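Ancillary protein 1 (Streptococcus pyogenes, PDB 2XI9) acts as a pilus-presented adhesin whose internal thioester bond is required for efficient host cell interaction, and probably binds collagen. Local coordinates at residues 215-224 / 241-252. Sequence-based numbering, arbitrary orientation.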
loop_
_atom_site.group_PDB
_atom_site.type_symbol
_atom_site.label_atom_id
_atom_site.label_comp_id
_atom_site.label_asym_id
_atom_site.label_seq_id
_atom_site.Cartn_x
_atom_site.Cartn_y
_atom_site.Cartn_z
ATOM N N HIS A 215 13.098 -0.496 -3.724
ATOM C CA HIS A 215 12.770 -1.117 -5.023
ATOM C C HIS A 215 11.433 -0.624 -5.600
ATOM O O HIS A 215 11.328 -0.259 -6.811
ATOM C CB HIS A 215 12.778 -2.662 -4.908
ATOM C CG HIS A 215 14.146 -3.234 -4.682
ATOM N ND1 HIS A 215 14.380 -4.494 -4.153
ATOM C CD2 HIS A 215 15.362 -2.699 -4.922
ATOM C CE1 HIS A 215 15.680 -4.704 -4.086
ATOM N NE2 HIS A 215 16.305 -3.635 -4.555
ATOM N N ILE A 216 10.423 -0.595 -4.744
ATOM C CA ILE A 216 9.122 -0.157 -5.130
ATOM C C ILE A 216 9.098 1.311 -5.581
ATOM O O ILE A 216 8.525 1.624 -6.652
ATOM C CB ILE A 216 8.060 -0.447 -3.987
ATOM C CG1 ILE A 216 7.894 -1.949 -3.738
ATOM C CG2 ILE A 216 6.792 0.320 -4.228
ATOM C CD1 ILE A 216 7.436 -2.765 -4.859
ATOM N N LYS A 217 9.750 2.193 -4.822
ATOM C CA LYS A 217 9.775 3.601 -5.151
ATOM C C LYS A 217 10.492 3.797 -6.472
ATOM O O LYS A 217 10.117 4.677 -7.209
ATOM C CB LYS A 217 10.508 4.410 -4.099
ATOM C CG LYS A 217 9.772 4.591 -2.828
ATOM C CD LYS A 217 10.661 5.372 -1.884
ATOM C CE LYS A 217 9.963 5.696 -0.590
ATOM N NZ LYS A 217 10.891 6.345 0.424
ATOM N N LYS A 218 11.504 2.953 -6.781
ATOM C CA LYS A 218 12.269 3.147 -8.020
ATOM C C LYS A 218 11.552 2.666 -9.289
ATOM O O LYS A 218 11.720 3.266 -10.355
ATOM C CB LYS A 218 13.670 2.546 -7.906
ATOM C CG LYS A 218 14.583 3.401 -6.951
ATOM C CD LYS A 218 15.833 2.701 -6.510
ATOM C CE LYS A 218 16.892 2.759 -7.581
ATOM N NZ LYS A 218 18.121 1.896 -7.303
ATOM N N VAL A 219 10.786 1.590 -9.179
ATOM C CA VAL A 219 9.905 1.147 -10.243
ATOM C C VAL A 219 8.900 2.262 -10.574
ATOM O O VAL A 219 8.759 2.647 -11.743
ATOM C CB VAL A 219 9.162 -0.173 -9.876
ATOM C CG1 VAL A 219 8.057 -0.530 -10.891
ATOM C CG2 VAL A 219 10.149 -1.375 -9.777
ATOM N N ILE A 220 8.230 2.776 -9.547
ATOM C CA ILE A 220 7.254 3.859 -9.759
ATOM C C ILE A 220 7.892 5.091 -10.440
ATOM O O ILE A 220 7.346 5.618 -11.390
ATOM C CB ILE A 220 6.567 4.273 -8.482
ATOM C CG1 ILE A 220 5.760 3.134 -7.884
ATOM C CG2 ILE A 220 5.652 5.523 -8.756
ATOM C CD1 ILE A 220 4.633 2.606 -8.744
ATOM N N GLU A 221 9.073 5.490 -9.968
ATOM C CA GLU A 221 9.817 6.630 -10.451
ATOM C C GLU A 221 10.107 6.571 -11.935
ATOM O O GLU A 221 10.054 7.603 -12.628
ATOM C CB GLU A 221 11.173 6.721 -9.669
ATOM C CG GLU A 221 12.148 7.659 -10.203
ATOM C CD GLU A 221 13.589 7.415 -9.767
ATOM O OE1 GLU A 221 13.833 6.959 -8.620
ATOM O OE2 GLU A 221 14.473 7.754 -10.611
ATOM N N LYS A 222 10.509 5.407 -12.422
ATOM C CA LYS A 222 10.920 5.307 -13.845
ATOM C C LYS A 222 9.783 4.791 -14.683
ATOM O O LYS A 222 9.860 4.817 -15.893
ATOM C CB LYS A 222 12.164 4.411 -14.059
ATOM C CG LYS A 222 13.476 5.074 -13.896
ATOM C CD LYS A 222 13.731 6.160 -14.900
ATOM C CE LYS A 222 15.222 6.392 -15.133
ATOM N NZ LYS A 222 15.376 7.188 -16.412
ATOM N N GLY A 223 8.719 4.353 -14.037
ATOM C CA GLY A 223 7.562 3.833 -14.701
ATOM C C GLY A 223 6.463 4.798 -15.088
ATOM O O GLY A 223 6.658 6.027 -15.166
ATOM N N TYR A 224 5.294 4.237 -15.352
ATOM C CA TYR A 224 4.177 5.060 -15.799
ATOM C C TYR A 224 3.479 5.683 -14.595
ATOM O O TYR A 224 2.933 4.982 -13.737
ATOM C CB TYR A 224 3.193 4.233 -16.585
ATOM C CG TYR A 224 2.064 4.983 -17.158
ATOM C CD1 TYR A 224 2.232 5.750 -18.323
ATOM C CD2 TYR A 224 0.818 4.948 -16.582
ATOM C CE1 TYR A 224 1.183 6.426 -18.868
ATOM C CE2 TYR A 224 -0.226 5.641 -17.123
ATOM C CZ TYR A 224 -0.049 6.379 -18.251
ATOM O OH TYR A 224 -1.107 7.036 -18.834
ATOM N N LEU A 241 3.908 0.886 -21.199
ATOM C CA LEU A 241 4.699 1.274 -20.041
ATOM C C LEU A 241 3.942 1.001 -18.745
ATOM O O LEU A 241 4.541 0.534 -17.757
ATOM C CB LEU A 241 5.218 2.717 -20.114
ATOM C CG LEU A 241 6.186 3.153 -19.022
ATOM C CD1 LEU A 241 7.488 2.360 -19.121
ATOM C CD2 LEU A 241 6.465 4.728 -19.096
ATOM N N ARG A 242 2.634 1.259 -18.741
ATOM C CA ARG A 242 1.810 0.952 -17.575
ATOM C C ARG A 242 1.904 -0.545 -17.205
ATOM O O ARG A 242 2.090 -0.901 -16.056
ATOM C CB ARG A 242 0.359 1.384 -17.831
ATOM C CG ARG A 242 -0.533 1.406 -16.585
ATOM C CD ARG A 242 -1.817 2.133 -16.883
ATOM N NE ARG A 242 -2.640 2.294 -15.677
ATOM C CZ ARG A 242 -3.593 3.190 -15.528
ATOM N NH1 ARG A 242 -3.889 4.044 -16.505
ATOM N NH2 ARG A 242 -4.275 3.202 -14.387
ATOM N N ALA A 243 1.747 -1.414 -18.191
ATOM C CA ALA A 243 1.853 -2.836 -17.972
ATOM C C ALA A 243 3.238 -3.250 -17.472
ATOM O O ALA A 243 3.336 -4.042 -16.546
ATOM C CB ALA A 243 1.511 -3.595 -19.205
ATOM N N ALA A 244 4.287 -2.715 -18.089
ATOM C CA ALA A 244 5.649 -3.036 -17.703
ATOM C C ALA A 244 5.847 -2.646 -16.250
ATOM O O ALA A 244 6.496 -3.372 -15.517
ATOM C CB ALA A 244 6.655 -2.319 -18.633
ATOM N N THR A 245 5.297 -1.475 -15.847
ATOM C CA THR A 245 5.361 -0.972 -14.469
ATOM C C THR A 245 4.642 -1.949 -13.536
ATOM O O THR A 245 5.157 -2.282 -12.459
ATOM C CB THR A 245 4.795 0.532 -14.328
ATOM O OG1 THR A 245 5.379 1.384 -15.358
ATOM C CG2 THR A 245 5.097 1.128 -12.974
ATOM N N GLN A 246 3.462 -2.413 -13.937
ATOM C CA GLN A 246 2.701 -3.328 -13.104
ATOM C C GLN A 246 3.481 -4.632 -12.885
ATOM O O GLN A 246 3.515 -5.174 -11.781
ATOM C CB GLN A 246 1.342 -3.634 -13.751
ATOM C CG GLN A 246 0.438 -4.607 -12.943
ATOM C CD GLN A 246 0.049 -4.087 -11.580
ATOM O OE1 GLN A 246 -0.935 -3.371 -11.453
ATOM N NE2 GLN A 246 0.776 -4.501 -10.543
ATOM N N LEU A 247 4.058 -5.147 -13.954
ATOM C CA LEU A 247 4.809 -6.419 -13.866
ATOM C C LEU A 247 6.085 -6.235 -13.021
ATOM O O LEU A 247 6.457 -7.111 -12.301
ATOM C CB LEU A 247 5.123 -6.949 -15.269
ATOM C CG LEU A 247 5.924 -8.256 -15.340
ATOM C CD1 LEU A 247 5.125 -9.350 -14.645
ATOM C CD2 LEU A 247 6.300 -8.622 -16.819
ATOM N N ALA A 248 6.745 -5.075 -13.128
ATOM C CA ALA A 248 7.932 -4.759 -12.346
ATOM C C ALA A 248 7.583 -4.689 -10.854
ATOM O O ALA A 248 8.328 -5.157 -10.035
ATOM C CB ALA A 248 8.574 -3.445 -12.820
ATOM N N ILE A 249 6.401 -4.190 -10.531
ATOM C CA ILE A 249 5.929 -4.225 -9.145
ATOM C C ILE A 249 5.749 -5.691 -8.686
ATOM O O ILE A 249 6.247 -6.066 -7.622
ATOM C CB ILE A 249 4.620 -3.408 -8.970
ATOM C CG1 ILE A 249 4.892 -1.892 -9.121
ATOM C CG2 ILE A 249 3.911 -3.815 -7.620
ATOM C CD1 ILE A 249 5.794 -1.256 -8.056
ATOM N N TYR A 250 5.096 -6.510 -9.518
ATOM C CA TYR A 250 4.888 -7.922 -9.209
ATOM C C TYR A 250 6.204 -8.700 -9.053
ATOM O O TYR A 250 6.266 -9.636 -8.272
ATOM C CB TYR A 250 4.033 -8.593 -10.279
ATOM C CG TYR A 250 2.557 -8.233 -10.297
ATOM C CD1 TYR A 250 1.899 -7.752 -9.156
ATOM C CD2 TYR A 250 1.823 -8.388 -11.444
ATOM C CE1 TYR A 250 0.557 -7.461 -9.172
ATOM C CE2 TYR A 250 0.442 -8.107 -11.466
ATOM C CZ TYR A 250 -0.171 -7.633 -10.328
ATOM O OH TYR A 250 -1.521 -7.359 -10.335
ATOM N N TYR A 251 7.227 -8.309 -9.813
ATOM C CA TYR A 251 8.554 -8.852 -9.671
ATOM C C TYR A 251 9.036 -8.802 -8.215
ATOM O O TYR A 251 9.609 -9.772 -7.737
ATOM C CB TYR A 251 9.539 -8.146 -10.628
ATOM C CG TYR A 251 10.978 -8.641 -10.512
ATOM C CD1 TYR A 251 11.870 -8.064 -9.612
ATOM C CD2 TYR A 251 11.421 -9.710 -11.263
ATOM C CE1 TYR A 251 13.176 -8.536 -9.491
ATOM C CE2 TYR A 251 12.736 -10.177 -11.149
ATOM C CZ TYR A 251 13.595 -9.585 -10.262
ATOM O OH TYR A 251 14.885 -10.056 -10.138
ATOM N N PHE A 252 8.759 -7.702 -7.509
ATOM C CA PHE A 252 9.182 -7.506 -6.126
ATOM C C PHE A 252 8.133 -7.970 -5.139
ATOM O O PHE A 252 8.485 -8.509 -4.127
ATOM C CB PHE A 252 9.555 -6.028 -5.838
ATOM C CG PHE A 252 10.775 -5.569 -6.603
ATOM C CD1 PHE A 252 12.003 -6.095 -6.321
ATOM C CD2 PHE A 252 10.650 -4.655 -7.654
ATOM C CE1 PHE A 252 13.149 -5.705 -7.093
ATOM C CE2 PHE A 252 11.754 -4.290 -8.444
ATOM C CZ PHE A 252 12.990 -4.793 -8.143
HETATM O O HOH W 1 -2.896 4.520 -19.211
#
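His215 lies over one face of the Phe252 ring, its CB 3.6 Å from the ring centroid and almost on the ring normal, a CH-pi contact. The two rings are tilted by 29° and slid apart, so they barely overlap; His215 ND1, hydrogen-bonded to Asp206, comes to 3.4 Å from Phe252 CE1. Tyr251 covers the other face of Phe252, and Val219 CG2 meets its edge at CE2.

Val219 is the knob in a hole made by Thr245, Ala248, Ile249 and Phe252. Its chi1 of 171° sets CG1 anti to the backbone N, which turns CG2 to the phenyl ring, while CG1 drops onto Ala248 CB at 3.5 Å and also touches Ile249 CD1. That same Ile249 methyl meets the CD1 ends of Ile216 and Ile220, Ile216 crossing Ile249 at about a right angle.

Beyond Gly223, where the chain leaves the helix, Tyr224 N donates to Thr245 OG1 at 2.9 Å, nearly straight at 164°. The hydroxyl in turn donates to Leu241 O, 2.7 Å from Thr245 OG1, from above the carbonyl plane and on the face away from Thr245 N. One side chain thus ties the exit of the first helix to the second. Tyr224 then runs obliquely past the extended Arg242, Tyr224 CD2 3.8 Å from Arg242 CG, and a water joins Tyr224 OH to Arg242 NH1; Tyr224 OH also hydrogen-bonds Glu238, and Arg242 NH1 also bonds Tyr147.

Within helices 209-222 and 238-253 of the thioester domain, the axes of 215-222 and 241-252 run antiparallel, 9.6 Å apart at closest approach. Strand 155-160 lies against both, with Tyr159 touching Ile220 and Thr245 and Cys160 O accepting from Gln246 NE2, while helix 274-288 meets Leu241 through Val279 and Tyr251 through Val284.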